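Staphylococcus aureus CymR (Staphylococcus aureus, PDB 3T8R) is a thiol-based, oxidation-sensing transcriptional regulator of stress resistance and oxidative response, a dimer that probably binds DNA through a winged helix-turn-helix domain. Local coordinates at residues Leu20-Glu24 against Tyr68-Ala74. Sequence-based numbering, arbitrary orientation.
Sequences LAKKE and YQLRVPA
Leu20 and Ala21, carried by helix 8-21, lie against the end of strand 67-70 and the loop after it, with the CA atoms of Leu20 and Gln69 5.8 Å apart. From Ala21 to Glu24 the chain folds into a type I turn. One water links the two backbones: it donates to Leu20 O at 2.8 Å and accepts from Leu70 N at 2.9 Å, giving the Leu20 carbonyl, also bonded by Lys23 N, a second partner. Leu20 reaches the strand with CD2, which lies 3.4 Å from Tyr68 O, while its CB meets Leu70 CD1 at 3.8 Å. Leu70 CD2 lies near both Ala21 and the carboxylate of Glu24. This is consistent with the winged helix-turn-helix fold of Rrf2-type regulators: helix 8-21 packs against strand 67-70, the middle strand of the small antiparallel sheet, and Ile29 and Ile58 of the adjoining strands also touch Leu20. Further along, Ala21 CB meets Ala74 CB at 3.9 Å, and Leu123 of helix 123-127 touches both alanines. Glu24 makes the one direct hydrogen bond between the two segments. With CG anti to the backbone N (chi1 -174°) and the chain extended beyond it, the carboxylate arrives beside Pro73; Glu24 OE2 accepts a nearly straight bond from Ala74 N (3.1 Å, 175°), which comes in 45° out of the carboxylate plane, while Glu24 OE1 rests 3.5 Å from Pro73 CA.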
# COMPACT_ATOMS: atom_id res chain seq x y z
N LEU A 20 2.42 8.96 -23.60
CA LEU A 20 1.55 9.76 -24.45
C LEU A 20 1.54 11.22 -24.01
O LEU A 20 1.45 12.13 -24.85
CB LEU A 20 0.13 9.18 -24.46
CG LEU A 20 -0.08 7.82 -25.11
CD1 LEU A 20 -1.54 7.40 -24.93
CD2 LEU A 20 0.24 7.88 -26.61
N ALA A 21 1.62 11.45 -22.71
CA ALA A 21 1.60 12.80 -22.17
C ALA A 21 2.86 13.54 -22.61
O ALA A 21 2.83 14.74 -22.87
CB ALA A 21 1.48 12.79 -20.64
N LYS A 22 3.96 12.81 -22.73
CA LYS A 22 5.22 13.43 -23.13
C LYS A 22 5.20 13.83 -24.59
O LYS A 22 6.13 14.47 -25.07
CB LYS A 22 6.39 12.49 -22.83
CG LYS A 22 6.79 12.51 -21.38
CD LYS A 22 7.92 11.54 -21.13
CE LYS A 22 8.30 11.53 -19.67
NZ LYS A 22 9.06 12.75 -19.27
N LYS A 23 4.13 13.47 -25.28
CA LYS A 23 4.00 13.78 -26.70
C LYS A 23 2.74 14.59 -26.99
O LYS A 23 2.44 14.86 -28.15
CB LYS A 23 3.98 12.49 -27.52
CG LYS A 23 5.33 11.77 -27.55
CD LYS A 23 6.20 12.25 -28.71
CE LYS A 23 5.54 11.96 -30.06
NZ LYS A 23 6.45 12.19 -31.23
N GLU A 24 2.00 14.98 -25.96
CA GLU A 24 0.70 15.62 -26.18
C GLU A 24 0.75 16.69 -27.28
O GLU A 24 1.54 17.63 -27.21
CB GLU A 24 0.12 16.22 -24.90
CG GLU A 24 -1.30 16.76 -25.09
CD GLU A 24 -1.83 17.54 -23.89
OE1 GLU A 24 -2.71 18.41 -24.12
OE2 GLU A 24 -1.40 17.29 -22.74
N TYR A 68 -1.56 5.94 -31.13
CA TYR A 68 -2.39 6.57 -30.10
C TYR A 68 -1.91 7.94 -29.66
O TYR A 68 -0.75 8.29 -29.81
CB TYR A 68 -2.48 5.64 -28.89
CG TYR A 68 -3.41 4.49 -29.14
CD1 TYR A 68 -4.76 4.59 -28.86
CD2 TYR A 68 -2.94 3.30 -29.70
CE1 TYR A 68 -5.62 3.54 -29.10
CE2 TYR A 68 -3.80 2.24 -29.95
CZ TYR A 68 -5.14 2.37 -29.64
OH TYR A 68 -6.01 1.33 -29.88
N GLN A 69 -2.85 8.71 -29.09
CA GLN A 69 -2.54 10.02 -28.54
C GLN A 69 -3.50 10.30 -27.39
O GLN A 69 -4.57 9.70 -27.30
CB GLN A 69 -2.65 11.10 -29.61
CG GLN A 69 -4.07 11.40 -30.04
CD GLN A 69 -4.15 12.35 -31.23
OE1 GLN A 69 -3.14 12.81 -31.75
NE2 GLN A 69 -5.37 12.65 -31.66
N LEU A 70 -3.11 11.18 -26.48
CA LEU A 70 -4.04 11.66 -25.47
C LEU A 70 -5.23 12.32 -26.15
O LEU A 70 -5.08 13.03 -27.13
CB LEU A 70 -3.34 12.69 -24.61
CG LEU A 70 -3.12 12.43 -23.13
CD1 LEU A 70 -2.72 11.00 -22.83
CD2 LEU A 70 -2.09 13.42 -22.66
N ARG A 71 -6.43 12.08 -25.62
CA ARG A 71 -7.61 12.75 -26.11
C ARG A 71 -8.00 13.90 -25.17
O ARG A 71 -8.65 14.86 -25.58
CB ARG A 71 -8.76 11.75 -26.22
CG ARG A 71 -10.06 12.42 -26.51
CD ARG A 71 -11.22 11.46 -26.60
NE ARG A 71 -12.44 12.25 -26.75
CZ ARG A 71 -13.11 12.76 -25.72
NH1 ARG A 71 -12.70 12.53 -24.48
NH2 ARG A 71 -14.20 13.49 -25.93
N VAL A 72 -7.58 13.77 -23.92
CA VAL A 72 -7.80 14.76 -22.89
C VAL A 72 -6.44 15.24 -22.43
O VAL A 72 -5.50 14.44 -22.31
CB VAL A 72 -8.58 14.12 -21.72
CG1 VAL A 72 -8.37 14.88 -20.42
CG2 VAL A 72 -10.08 14.03 -22.09
N PRO A 73 -6.30 16.55 -22.17
CA PRO A 73 -5.00 17.10 -21.77
C PRO A 73 -4.47 16.50 -20.47
O PRO A 73 -5.25 16.17 -19.57
CB PRO A 73 -5.26 18.60 -21.61
CG PRO A 73 -6.74 18.78 -21.67
CD PRO A 73 -7.32 17.60 -22.36
N ALA A 74 -3.15 16.35 -20.39
CA ALA A 74 -2.53 15.68 -19.26
C ALA A 74 -2.86 16.34 -17.92
O ALA A 74 -2.94 15.66 -16.89
CB ALA A 74 -1.02 15.60 -19.45
O HOH W 1 -0.44 12.28 -26.90